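Xyloglucan-specific endo-beta-1,4-glucanase BoGH9A (Bacteroides ovatus, PDB 6DHT) hydrolyses internal beta-1,4-glucosidic linkages in the backbone of xyloglucans, releasing xyloglucan oligosaccharides during xyloglucan breakdown. Local coordinates at residues G24-Q29 / S102-L107; K58-A63 / T73-S78; V143-S148 / A156-S161; K410-V415 / V449-A454; F513-P518 / E535-T540. One frame throughout, in Å; residues are numbered along the deposited sequence.

Overall arrangement
From the N terminus, interaction 1 closes a long loop over the strands of the Ig-like domain, bringing the turn at 24-29 against the start of helix 105-117. Interaction 2, a hairpin contact within that domain, falls inside this loop, and the two touch where Tyr25 OH packs 4.0 Å from Phe77 CZ. The other three follow in series, none crossing another. Interaction 3 closes a short loop at the far side of the molecule, its centre about 49 Å from that of interaction 1. Interaction 4 joins two helices of the catalytic domain, and interaction 5 draws together two loop segments at the predicted active site, one carrying Asp539, with nearest atoms about 7 Å from interaction 1.

Interaction 1: residues G24-Q29 / S102-L107; sequences GYYPNQ and SVLSPL
Tyr26 and Val103 form the tight half of this contact. The CG1 methyl of Val103 sits 3.6 Å from the centroid of the Tyr26 ring and only 16° off its normal, a CH-pi contact over one face, displaced toward the rim where Tyr26 CE2 lies 3.5 Å from Val103 CG1. A chi1 of 70° in Val103 directs that methyl at the ring while its other branch, CG2, reaches Gly24 C at 3.8 Å. There is little room here: a beta carbon on Gly24 would lie 3.2 Å from Val103 CG2. At the phenol end, Leu104 N donates to Tyr26 OH (3.1 Å, 150° at the hydrogen), and Leu104 CB touches the same oxygen at 3.2 Å. The hydroxyl's strongest polar partner is Asp565 OD1 of helix 551-567. A phenylalanine here would probably leave Leu104 N without its acceptor and Asp565 without its hydroxyl partner. The backbone of Tyr26 is steadied by a type I turn to Gln29, and Gln29 OE1 also accepts from Tyr26 N at 3.0 Å. The loose side is at Ser102, which is solvent-exposed and whose CB points away from the 24-29 loop; its backbone N passes the ring obliquely, 3.5 Å from Tyr26 CE1. The contact thus joins the loop between strands 18-19 and 32-35 of the Ig-like domain to the turn that leads into helix 105-117. Tyr25 pairs through its backbone with Leu98 of strand 93-99, while Leu104 packs on Leu564 of helix 551-567 and Met471 of helix 461-474.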
# COMPACT_ATOMS: atom_id res chain seq x y z
N GLY A 24 15.04 -9.37 -9.94
CA GLY A 24 16.49 -9.29 -10.02
C GLY A 24 17.06 -8.41 -8.92
O GLY A 24 16.40 -8.16 -7.90
N TYR A 25 18.29 -7.95 -9.13
CA TYR A 25 19.06 -7.28 -8.09
C TYR A 25 19.75 -6.04 -8.59
O TYR A 25 20.21 -5.98 -9.73
CB TYR A 25 20.16 -8.20 -7.56
CG TYR A 25 19.63 -9.50 -7.08
CD1 TYR A 25 19.13 -9.66 -5.78
CD2 TYR A 25 19.64 -10.61 -7.91
CE1 TYR A 25 18.61 -10.86 -5.35
CE2 TYR A 25 19.14 -11.82 -7.48
CZ TYR A 25 18.63 -11.94 -6.20
OH TYR A 25 18.13 -13.14 -5.76
N TYR A 26 19.83 -5.02 -7.74
CA TYR A 26 20.65 -3.85 -8.06
C TYR A 26 22.13 -4.24 -7.98
O TYR A 26 22.48 -5.12 -7.18
CB TYR A 26 20.38 -2.67 -7.11
CG TYR A 26 18.99 -2.08 -7.26
CD1 TYR A 26 18.72 -1.10 -8.20
CD2 TYR A 26 17.94 -2.57 -6.50
CE1 TYR A 26 17.43 -0.58 -8.35
CE2 TYR A 26 16.65 -2.05 -6.64
CZ TYR A 26 16.41 -1.09 -7.58
OH TYR A 26 15.12 -0.63 -7.71
N PRO A 27 22.99 -3.55 -8.75
CA PRO A 27 24.41 -3.95 -8.75
C PRO A 27 25.07 -3.99 -7.37
O PRO A 27 25.89 -4.88 -7.12
CB PRO A 27 25.06 -2.89 -9.63
CG PRO A 27 24.01 -2.52 -10.60
CD PRO A 27 22.73 -2.51 -9.76
N ASN A 28 24.73 -3.05 -6.49
CA ASN A 28 25.33 -3.02 -5.16
C ASN A 28 24.49 -3.62 -4.07
O ASN A 28 24.83 -3.53 -2.90
CB ASN A 28 25.70 -1.59 -4.78
CG ASN A 28 26.85 -1.07 -5.61
OD1 ASN A 28 27.77 -1.82 -5.96
ND2 ASN A 28 26.79 0.21 -5.94
N GLN A 29 23.40 -4.28 -4.45
CA GLN A 29 22.51 -4.92 -3.48
C GLN A 29 23.11 -6.19 -2.91
O GLN A 29 23.93 -6.83 -3.56
CB GLN A 29 21.18 -5.26 -4.16
CG GLN A 29 20.03 -5.52 -3.22
CD GLN A 29 18.78 -5.99 -3.95
OE1 GLN A 29 18.57 -5.64 -5.12
NE2 GLN A 29 17.95 -6.79 -3.28
N SER A 102 17.82 0.08 -11.74
CA SER A 102 16.38 0.35 -11.80
C SER A 102 15.56 -0.93 -11.87
O SER A 102 14.52 -0.97 -12.52
CB SER A 102 16.07 1.22 -13.00
OG SER A 102 16.68 2.50 -12.85
N VAL A 103 16.01 -1.96 -11.17
CA VAL A 103 15.35 -3.25 -11.32
C VAL A 103 13.91 -3.23 -10.78
O VAL A 103 13.05 -3.93 -11.32
CB VAL A 103 16.23 -4.41 -10.74
CG1 VAL A 103 16.28 -4.34 -9.27
CG2 VAL A 103 15.71 -5.76 -11.22
N LEU A 104 13.64 -2.41 -9.76
CA LEU A 104 12.28 -2.33 -9.23
C LEU A 104 11.44 -1.22 -9.87
O LEU A 104 10.31 -0.99 -9.46
CB LEU A 104 12.28 -2.15 -7.70
CG LEU A 104 13.03 -3.20 -6.91
CD1 LEU A 104 12.97 -2.87 -5.43
CD2 LEU A 104 12.46 -4.58 -7.16
N SER A 105 11.95 -0.51 -10.86
CA SER A 105 11.19 0.56 -11.46
C SER A 105 9.90 0.07 -12.12
O SER A 105 8.83 0.69 -11.92
CB SER A 105 12.06 1.35 -12.44
OG SER A 105 11.33 2.39 -13.07
N PRO A 106 9.94 -1.06 -12.86
CA PRO A 106 8.67 -1.52 -13.44
C PRO A 106 7.66 -1.93 -12.38
O PRO A 106 6.47 -1.76 -12.60
CB PRO A 106 9.09 -2.72 -14.30
CG PRO A 106 10.54 -2.45 -14.62
CD PRO A 106 11.09 -1.81 -13.39
N LEU A 107 8.13 -2.42 -11.24
CA LEU A 107 7.26 -2.76 -10.13
C LEU A 107 6.62 -1.50 -9.53
O LEU A 107 5.41 -1.43 -9.34
CB LEU A 107 8.06 -3.53 -9.07
CG LEU A 107 7.33 -3.84 -7.77
CD1 LEU A 107 6.21 -4.85 -8.00
CD2 LEU A 107 8.26 -4.37 -6.77

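Interaction 2: residues K58-A63 / T73-S78; sequences KSLYTA and TTLDFS
Leu60 lies across Thr73 at about a right angle, just where the antiparallel beta hairpin of strands 62-63 and 72-76 opens out in the N-terminal Ig-like domain. Thr73 CG2 meets Leu60 CB at 3.6 Å, and the far end of the leucine continues obliquely to Leu75, with Leu60 CD1 3.7 Å from Leu75 CD2. Both leucines also pack on Phe43 of strand 42-47, so this side of the hairpin faces the second sheet of the domain. Thr62 and Thr73 are arranged differently: they lie side by side and point the same way, as a directly cross-strand pair, here a non-hydrogen-bonded one, with Thr62 CG2 3.5 Å from Thr73 OG1. The Tyr61 ring presents its edge, near the ring plane, to Thr74 OG1, a loose approach of 4.0 Å from Tyr61 CD2. The hydroxyl at its end hydrogen-bonds to Gln421 O of the catalytic domain. In the backbone, Thr74 N donates to Tyr61 O at 2.9 Å and 168°. Beyond this bond the chains part enough to admit a water, which accepts from Tyr61 N at 3.0 Å and donates to Thr74 O at 2.7 Å.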
# COMPACT_ATOMS: atom_id res chain seq x y z
N LYS A 58 30.49 -21.90 -1.22
CA LYS A 58 30.52 -23.13 -0.43
C LYS A 58 30.30 -22.82 1.05
O LYS A 58 30.11 -21.66 1.42
CB LYS A 58 31.88 -23.82 -0.63
CG LYS A 58 32.24 -24.07 -2.08
CD LYS A 58 33.61 -24.75 -2.22
CE LYS A 58 33.81 -25.32 -3.62
NZ LYS A 58 35.17 -25.91 -3.80
N SER A 59 30.32 -23.84 1.90
CA SER A 59 30.14 -23.66 3.35
C SER A 59 28.87 -22.88 3.64
O SER A 59 28.89 -21.84 4.31
CB SER A 59 31.33 -22.94 3.98
OG SER A 59 32.50 -23.69 3.79
N LEU A 60 27.78 -23.42 3.13
CA LEU A 60 26.52 -22.69 3.12
C LEU A 60 25.75 -22.81 4.42
O LEU A 60 25.69 -23.87 5.04
CB LEU A 60 25.65 -23.19 1.97
CG LEU A 60 26.33 -23.22 0.60
CD1 LEU A 60 25.41 -23.93 -0.36
CD2 LEU A 60 26.68 -21.83 0.11
N TYR A 61 25.15 -21.69 4.82
CA TYR A 61 24.30 -21.64 6.00
C TYR A 61 22.95 -22.26 5.72
O TYR A 61 22.39 -22.08 4.64
CB TYR A 61 24.08 -20.17 6.42
CG TYR A 61 23.14 -19.99 7.58
CD1 TYR A 61 23.57 -20.20 8.88
CD2 TYR A 61 21.82 -19.59 7.38
CE1 TYR A 61 22.71 -20.04 9.95
CE2 TYR A 61 20.95 -19.44 8.45
CZ TYR A 61 21.41 -19.65 9.74
OH TYR A 61 20.56 -19.49 10.81
N THR A 62 22.44 -22.99 6.70
CA THR A 62 21.11 -23.58 6.61
C THR A 62 20.34 -23.26 7.88
O THR A 62 20.94 -23.02 8.92
CB THR A 62 21.14 -25.11 6.42
OG1 THR A 62 21.73 -25.72 7.58
CG2 THR A 62 21.94 -25.48 5.20
N ALA A 63 19.01 -23.27 7.78
CA ALA A 63 18.15 -23.01 8.91
C ALA A 63 16.78 -23.59 8.66
O ALA A 63 16.43 -23.90 7.52
CB ALA A 63 18.03 -21.51 9.15
N THR A 73 18.52 -23.43 2.53
CA THR A 73 19.94 -23.15 2.37
C THR A 73 20.13 -21.78 1.72
O THR A 73 19.60 -21.51 0.65
CB THR A 73 20.63 -24.24 1.51
OG1 THR A 73 20.33 -25.52 2.06
CG2 THR A 73 22.14 -24.03 1.45
N THR A 74 20.94 -20.94 2.37
CA THR A 74 21.21 -19.60 1.87
C THR A 74 22.37 -19.59 0.90
O THR A 74 23.45 -20.14 1.18
CB THR A 74 21.47 -18.69 3.07
OG1 THR A 74 20.26 -18.59 3.83
CG2 THR A 74 21.95 -17.30 2.63
N LEU A 75 22.15 -18.97 -0.25
CA LEU A 75 23.14 -18.79 -1.28
C LEU A 75 23.44 -17.30 -1.43
O LEU A 75 22.59 -16.57 -1.93
CB LEU A 75 22.60 -19.33 -2.60
CG LEU A 75 21.87 -20.67 -2.52
CD1 LEU A 75 21.41 -21.09 -3.90
CD2 LEU A 75 22.76 -21.79 -1.89
N ASP A 76 24.62 -16.86 -1.00
CA ASP A 76 24.98 -15.44 -0.99
C ASP A 76 26.03 -15.14 -2.05
O ASP A 76 27.21 -15.51 -1.90
CB ASP A 76 25.50 -15.06 0.40
CG ASP A 76 25.71 -13.55 0.56
OD1 ASP A 76 25.79 -12.81 -0.45
OD2 ASP A 76 25.87 -13.11 1.72
N PHE A 77 25.61 -14.47 -3.12
CA PHE A 77 26.48 -14.07 -4.22
C PHE A 77 26.51 -12.54 -4.37
O PHE A 77 26.68 -11.98 -5.47
CB PHE A 77 26.05 -14.75 -5.52
CG PHE A 77 24.57 -14.72 -5.77
CD1 PHE A 77 23.74 -15.63 -5.16
CD2 PHE A 77 24.01 -13.79 -6.64
CE1 PHE A 77 22.35 -15.59 -5.38
CE2 PHE A 77 22.63 -13.76 -6.87
CZ PHE A 77 21.80 -14.66 -6.23
N SER A 78 26.39 -11.86 -3.23
CA SER A 78 26.40 -10.40 -3.17
C SER A 78 27.61 -9.76 -3.86
O SER A 78 27.53 -8.65 -4.39
CB SER A 78 26.33 -9.93 -1.71
OG SER A 78 25.16 -10.37 -1.06
O HOH W 1 25.30 -19.40 2.94

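Interaction 3: residues V143-S148 / A156-S161; sequences VLIHPS and AGTIVS
Val143 O accepts from Val160 N at 2.7 Å, the shortest polar bond of the contact and nearly straight at 173°. Its reciprocal, Val143 N to Val160 O at 2.9 Å, completes a hydrogen-bonded antiparallel pair. Further along, Ile145 N donates to Thr158 O and Ile145 O accepts from Gly157 N, each at 2.8 Å, so the pairing outlasts the short strands and runs on into loop. CA-H groups add to the grip on the carbonyls, as where Ile159 CA lies 3.4 Å from Val143 O. Side chains sort to two faces. On one, Leu144 and Ile159 run alongside each other, with Leu144 CD1 3.8 Å from Ile159 CG1. Val143 and Val160 share the other; Ile145, whose CB points toward segment 156-161, crosses Val160 at about a right angle and lies alongside Thr158, with Ile145 CG1 3.8 Å from Thr158 CB. Pro147 closes the loop end against the methyl of Ala156, 4.0 Å from Pro147 CG to Ala156 CB. Strand 159-160 is the outermost of a mixed sheet, and 143-145 lies between it and the parallel strand 259-260, to which Leu144 and His146 bond through their backbones. His146 meets Tyr259 of that strand edge-to-face and touches Leu320 of helix 317-321.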
# COMPACT_ATOMS: atom_id res chain seq x y z
N VAL A 143 -26.87 8.75 -6.42
CA VAL A 143 -26.58 8.06 -5.17
C VAL A 143 -27.52 8.55 -4.07
O VAL A 143 -27.73 9.75 -3.93
CB VAL A 143 -25.08 8.27 -4.78
CG1 VAL A 143 -24.75 7.62 -3.44
CG2 VAL A 143 -24.19 7.71 -5.86
N LEU A 144 -28.04 7.62 -3.28
CA LEU A 144 -29.05 7.92 -2.27
C LEU A 144 -28.45 8.16 -0.89
O LEU A 144 -27.57 7.43 -0.44
CB LEU A 144 -30.01 6.74 -2.14
CG LEU A 144 -31.33 6.81 -2.91
CD1 LEU A 144 -31.16 7.35 -4.31
CD2 LEU A 144 -31.95 5.42 -2.94
N ILE A 145 -28.96 9.18 -0.21
CA ILE A 145 -28.70 9.31 1.21
C ILE A 145 -29.43 8.18 1.91
O ILE A 145 -30.67 8.16 1.97
CB ILE A 145 -29.20 10.67 1.77
CG1 ILE A 145 -28.48 11.85 1.09
CG2 ILE A 145 -29.03 10.73 3.28
CD1 ILE A 145 -26.98 11.98 1.40
N HIS A 146 -28.68 7.21 2.42
CA HIS A 146 -29.20 6.16 3.26
C HIS A 146 -29.82 6.77 4.52
O HIS A 146 -29.44 7.86 4.92
CB HIS A 146 -28.05 5.24 3.64
CG HIS A 146 -28.46 3.95 4.26
ND1 HIS A 146 -28.39 3.72 5.62
CD2 HIS A 146 -28.90 2.79 3.71
CE1 HIS A 146 -28.77 2.49 5.88
NE2 HIS A 146 -29.08 1.90 4.74
N PRO A 147 -30.81 6.09 5.12
CA PRO A 147 -31.37 6.65 6.36
C PRO A 147 -30.31 6.92 7.44
O PRO A 147 -30.46 7.88 8.19
CB PRO A 147 -32.35 5.56 6.81
CG PRO A 147 -32.83 4.97 5.53
CD PRO A 147 -31.62 4.96 4.62
N SER A 148 -29.26 6.10 7.50
CA SER A 148 -28.21 6.30 8.50
C SER A 148 -27.42 7.60 8.27
O SER A 148 -26.74 8.09 9.17
CB SER A 148 -27.24 5.13 8.48
OG SER A 148 -26.62 5.03 7.21
N ALA A 156 -33.43 11.00 4.17
CA ALA A 156 -33.28 9.69 3.54
C ALA A 156 -33.92 9.69 2.17
O ALA A 156 -35.06 10.13 2.00
CB ALA A 156 -33.89 8.64 4.41
N GLY A 157 -33.18 9.23 1.17
CA GLY A 157 -33.68 9.15 -0.18
C GLY A 157 -33.28 10.32 -1.07
O GLY A 157 -33.49 10.27 -2.28
N THR A 158 -32.74 11.38 -0.48
CA THR A 158 -32.20 12.48 -1.26
C THR A 158 -31.14 11.93 -2.20
O THR A 158 -30.37 11.05 -1.81
CB THR A 158 -31.55 13.56 -0.38
OG1 THR A 158 -32.52 14.11 0.52
CG2 THR A 158 -30.97 14.67 -1.23
N ILE A 159 -31.13 12.43 -3.43
CA ILE A 159 -30.19 11.98 -4.45
C ILE A 159 -29.04 12.96 -4.56
O ILE A 159 -29.25 14.17 -4.70
CB ILE A 159 -30.86 11.87 -5.81
CG1 ILE A 159 -31.97 10.81 -5.75
CG2 ILE A 159 -29.85 11.50 -6.90
CD1 ILE A 159 -32.97 10.91 -6.88
N VAL A 160 -27.82 12.43 -4.50
CA VAL A 160 -26.61 13.22 -4.63
C VAL A 160 -25.70 12.61 -5.68
O VAL A 160 -25.82 11.43 -6.03
CB VAL A 160 -25.84 13.32 -3.29
CG1 VAL A 160 -26.69 14.02 -2.25
CG2 VAL A 160 -25.41 11.97 -2.78
N SER A 161 -24.77 13.42 -6.18
CA SER A 161 -23.75 12.91 -7.08
C SER A 161 -22.45 12.78 -6.27
O SER A 161 -22.08 13.69 -5.52
CB SER A 161 -23.57 13.85 -8.26
OG SER A 161 -22.57 13.39 -9.15

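Interaction 4: residues K410-V415 / V449-A454; sequences KYADKV and VSLMYA
The Tyr411 ring meets Ser450 obliquely, its CE1 corner 3.5 Å from Ser450 CB. One face of the ring carries Val415 CG2, 3.6 Å above the plane and shifted toward the rim, from the next turn of the same helix. A further aromatic partner is Tyr370, which meets Tyr411 edge-to-face, and the phenol oxygen bonds to a diethylene glycol molecule probably left by crystallisation. With CG trans to the main-chain nitrogen (chi1 162°), the ring swings across to the other helix. Ser450 OG is spoken for: it hydrogen-bonds to Tyr370 OH and to Asn446 O, so Tyr370 backs both sides of the meeting. With an alanine in place of Tyr411, a gap would probably open beside Ser450 CB, Val415 CG2 would be uncovered and Tyr370 would lose its edge-to-face partner. The rest of the contact is apolar. Ala412 CB reaches both Ala454 CB and Leu451 CD2 at 3.9 Å, while Leu451 sends its other branch, CD1, obliquely to Val415 CG1 at 4.0 Å. The CA atoms of Ala412 and Leu451 come within 6.0 Å, consistent with the small side chain of Ala412. The segment axes pass 9.7 Å apart at a signed crossing angle of -119°, a steep crossing. Tyr463 of helix 461-474 touches both Ala412 and Ala454. No hydrogen bond spans the pair, and the interface is one of the helix-to-helix joints of the (alpha/alpha)6 barrel characteristic of family 9 glycoside hydrolases.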
# COMPACT_ATOMS: atom_id res chain seq x y z
N LYS A 410 13.73 2.18 17.96
CA LYS A 410 13.54 1.09 18.90
C LYS A 410 12.79 -0.04 18.21
O LYS A 410 13.13 -1.22 18.36
CB LYS A 410 12.73 1.54 20.11
CG LYS A 410 13.53 2.27 21.15
CD LYS A 410 12.67 2.49 22.39
CE LYS A 410 13.34 3.45 23.37
NZ LYS A 410 12.41 3.92 24.43
N TYR A 411 11.75 0.33 17.47
CA TYR A 411 10.97 -0.62 16.68
C TYR A 411 11.87 -1.28 15.65
O TYR A 411 11.85 -2.52 15.53
CB TYR A 411 9.79 0.09 16.00
CG TYR A 411 9.17 -0.65 14.84
CD1 TYR A 411 9.65 -0.46 13.57
CD2 TYR A 411 8.10 -1.48 15.03
CE1 TYR A 411 9.09 -1.12 12.50
CE2 TYR A 411 7.53 -2.15 13.97
CZ TYR A 411 8.03 -1.95 12.70
OH TYR A 411 7.45 -2.62 11.64
N ALA A 412 12.66 -0.50 14.92
CA ALA A 412 13.48 -1.00 13.82
C ALA A 412 14.54 -1.97 14.33
O ALA A 412 14.78 -3.02 13.73
CB ALA A 412 14.14 0.12 13.07
N ASP A 413 15.17 -1.64 15.44
CA ASP A 413 16.20 -2.50 15.99
C ASP A 413 15.62 -3.85 16.38
O ASP A 413 16.26 -4.88 16.18
CB ASP A 413 16.87 -1.85 17.21
CG ASP A 413 17.68 -0.63 16.84
OD1 ASP A 413 18.01 -0.45 15.65
OD2 ASP A 413 18.02 0.16 17.76
N LYS A 414 14.41 -3.85 16.91
CA LYS A 414 13.76 -5.09 17.31
C LYS A 414 13.41 -5.94 16.08
O LYS A 414 13.61 -7.15 16.06
CB LYS A 414 12.51 -4.79 18.14
CG LYS A 414 12.04 -5.94 19.02
CD LYS A 414 10.84 -5.54 19.89
CE LYS A 414 11.17 -4.40 20.85
NZ LYS A 414 12.35 -4.70 21.72
N VAL A 415 12.91 -5.29 15.04
CA VAL A 415 12.51 -5.97 13.82
C VAL A 415 13.68 -6.69 13.15
O VAL A 415 13.50 -7.79 12.62
CB VAL A 415 11.86 -4.96 12.82
CG1 VAL A 415 11.87 -5.49 11.37
CG2 VAL A 415 10.46 -4.60 13.26
N VAL A 449 8.71 -0.35 4.82
CA VAL A 449 8.57 1.11 4.76
C VAL A 449 9.14 1.73 6.04
O VAL A 449 9.85 2.74 5.99
CB VAL A 449 7.09 1.51 4.57
CG1 VAL A 449 6.91 3.03 4.70
CG2 VAL A 449 6.56 1.08 3.23
N SER A 450 8.80 1.15 7.18
CA SER A 450 9.29 1.62 8.49
C SER A 450 10.82 1.57 8.55
O SER A 450 11.49 2.52 9.02
CB SER A 450 8.66 0.82 9.61
OG SER A 450 7.26 0.87 9.56
N LEU A 451 11.41 0.48 8.06
CA LEU A 451 12.88 0.36 8.02
C LEU A 451 13.50 1.37 7.10
O LEU A 451 14.58 1.91 7.39
CB LEU A 451 13.25 -1.08 7.59
CG LEU A 451 12.95 -2.13 8.65
CD1 LEU A 451 13.01 -3.53 8.06
CD2 LEU A 451 13.92 -2.00 9.84
N MET A 452 12.87 1.64 5.97
CA MET A 452 13.35 2.65 5.06
C MET A 452 13.36 4.03 5.76
O MET A 452 14.33 4.80 5.65
CB MET A 452 12.48 2.61 3.79
CG MET A 452 12.85 3.57 2.68
SD MET A 452 12.34 5.28 2.95
CE MET A 452 10.54 5.07 2.94
N TYR A 453 12.30 4.35 6.48
CA TYR A 453 12.30 5.60 7.26
C TYR A 453 13.40 5.59 8.31
O TYR A 453 14.05 6.61 8.54
CB TYR A 453 10.97 5.83 7.96
CG TYR A 453 9.94 6.58 7.14
CD1 TYR A 453 9.94 7.97 7.10
CD2 TYR A 453 9.02 5.91 6.36
CE1 TYR A 453 9.01 8.66 6.33
CE2 TYR A 453 8.09 6.59 5.59
CZ TYR A 453 8.10 7.96 5.58
OH TYR A 453 7.18 8.67 4.82
N ALA A 454 13.63 4.48 8.98
CA ALA A 454 14.73 4.43 9.96
C ALA A 454 16.10 4.70 9.31
O ALA A 454 16.95 5.41 9.90
CB ALA A 454 14.75 3.09 10.67

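Interaction 5: residues F513-P518 / E535-T540; sequences FLVGGP and ESYVDT
Tyr537 carries the van der Waals packing across to Val515 and Pro518. The side chains of Tyr537 and Val515 cross at about a right angle, with Val515 CG2 3.9 Å from Tyr537 CE1 and 4.0 Å from Tyr537 OH. Nearer the backbone, the peptide between Gly517 and Pro518 runs obliquely past the ring, Gly517 C lying 4.2 Å from Tyr537 CD1, and Pro518 CG reaches Tyr537 CB at the same 4.2 Å. CG of the tyrosine is opposite its backbone N (chi1 167°), which extends the ring along the 513-518 segment as far as Val515. A second kind of contact is CA-H to carbonyl: Pro518 CA approaches Ser536 O at 3.3 Å, with 143° at the hydrogen. Ser536 is the centre of an inverse gamma turn, closed by a weak bond from Tyr537 N to Glu535 O. These are loops of the family 9 catalytic domain at its predicted active site, since Asp539 is a predicted active-site residue and the Val515 side chain lies about 7 Å from that of Glu548, the predicted proton donor. Conventional hydrogen bonds are absent between the two segments, and their polar ends turn to neighbours instead. Tyr537 OH bonds to Asn547 OD1, while ND2 of the same asparagine bonds to Asp539 OD1, so Asn547 ties the packed ring to the carboxylate. That oxygen also bonds to His495 N, and Asp539 OD2 bonds to Lys494 N, which fixes the carboxylate at both oxygens. At the other end, Glu535 OE2 makes a salt bridge to Lys70 NZ of the Ig-like domain.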
# COMPACT_ATOMS: atom_id res chain seq x y z
N PHE A 513 -0.96 -5.67 -8.97
CA PHE A 513 -1.61 -5.83 -7.67
C PHE A 513 -0.90 -6.80 -6.76
O PHE A 513 -0.64 -7.92 -7.14
CB PHE A 513 -3.05 -6.32 -7.86
CG PHE A 513 -3.96 -5.30 -8.48
CD1 PHE A 513 -4.05 -5.15 -9.85
CD2 PHE A 513 -4.75 -4.49 -7.69
CE1 PHE A 513 -4.90 -4.16 -10.41
CE2 PHE A 513 -5.62 -3.52 -8.24
CZ PHE A 513 -5.70 -3.38 -9.60
N LEU A 514 -0.63 -6.37 -5.53
CA LEU A 514 -0.11 -7.21 -4.47
C LEU A 514 -1.27 -8.00 -3.85
O LEU A 514 -2.21 -7.40 -3.31
CB LEU A 514 0.53 -6.36 -3.38
CG LEU A 514 1.10 -7.13 -2.19
CD1 LEU A 514 2.12 -8.17 -2.59
CD2 LEU A 514 1.74 -6.13 -1.24
N VAL A 515 -1.20 -9.31 -3.92
CA VAL A 515 -2.26 -10.09 -3.28
C VAL A 515 -2.01 -10.19 -1.77
O VAL A 515 -0.89 -10.00 -1.30
CB VAL A 515 -2.44 -11.51 -3.93
CG1 VAL A 515 -2.77 -11.36 -5.40
CG2 VAL A 515 -1.19 -12.36 -3.74
N GLY A 516 -3.04 -10.49 -1.00
CA GLY A 516 -2.94 -10.45 0.45
C GLY A 516 -1.88 -11.38 1.04
O GLY A 516 -1.17 -11.03 1.97
N GLY A 517 -1.82 -12.61 0.52
CA GLY A 517 -0.78 -13.56 0.86
C GLY A 517 -1.23 -14.62 1.84
O GLY A 517 -2.40 -14.66 2.23
N PRO A 518 -0.28 -15.46 2.24
CA PRO A 518 -0.59 -16.62 3.09
C PRO A 518 -1.33 -16.22 4.35
O PRO A 518 -0.92 -15.30 5.03
CB PRO A 518 0.79 -17.17 3.46
CG PRO A 518 1.71 -16.69 2.42
CD PRO A 518 1.15 -15.38 1.90
N GLU A 535 2.66 -21.14 3.82
CA GLU A 535 2.27 -21.83 2.61
C GLU A 535 0.74 -21.86 2.45
O GLU A 535 0.22 -22.47 1.51
CB GLU A 535 2.85 -23.25 2.63
CG GLU A 535 4.38 -23.30 2.64
CD GLU A 535 4.92 -24.72 2.66
OE1 GLU A 535 4.13 -25.67 2.49
OE2 GLU A 535 6.14 -24.89 2.84
N SER A 536 0.03 -21.20 3.36
CA SER A 536 -1.42 -21.15 3.33
C SER A 536 -1.93 -20.11 2.33
O SER A 536 -2.64 -19.18 2.70
CB SER A 536 -2.00 -20.83 4.71
OG SER A 536 -1.65 -21.86 5.62
N TYR A 537 -1.61 -20.35 1.07
CA TYR A 537 -1.92 -19.44 -0.02
C TYR A 537 -2.45 -20.28 -1.19
O TYR A 537 -1.86 -21.31 -1.52
CB TYR A 537 -0.64 -18.64 -0.44
CG TYR A 537 -0.84 -17.92 -1.75
CD1 TYR A 537 -1.61 -16.76 -1.80
CD2 TYR A 537 -0.32 -18.42 -2.93
CE1 TYR A 537 -1.87 -16.14 -2.99
CE2 TYR A 537 -0.60 -17.81 -4.14
CZ TYR A 537 -1.35 -16.64 -4.15
OH TYR A 537 -1.67 -16.03 -5.34
N VAL A 538 -3.55 -19.84 -1.78
CA VAL A 538 -4.08 -20.43 -3.00
C VAL A 538 -4.38 -19.36 -4.04
O VAL A 538 -5.04 -18.37 -3.77
CB VAL A 538 -5.39 -21.27 -2.74
CG1 VAL A 538 -5.04 -22.54 -2.01
CG2 VAL A 538 -6.43 -20.47 -1.98
N ASP A 539 -3.90 -19.61 -5.26
CA ASP A 539 -4.15 -18.72 -6.38
C ASP A 539 -5.44 -19.13 -7.10
O ASP A 539 -5.42 -19.71 -8.20
CB ASP A 539 -2.94 -18.74 -7.31
CG ASP A 539 -3.08 -17.78 -8.48
OD1 ASP A 539 -3.84 -16.79 -8.36
OD2 ASP A 539 -2.40 -18.06 -9.50
N THR A 540 -6.55 -18.82 -6.45
CA THR A 540 -7.87 -19.03 -7.03
C THR A 540 -8.73 -17.82 -6.76
O THR A 540 -8.56 -17.14 -5.73
CB THR A 540 -8.52 -20.34 -6.48
OG1 THR A 540 -8.70 -20.22 -5.06
CG2 THR A 540 -7.70 -21.57 -6.79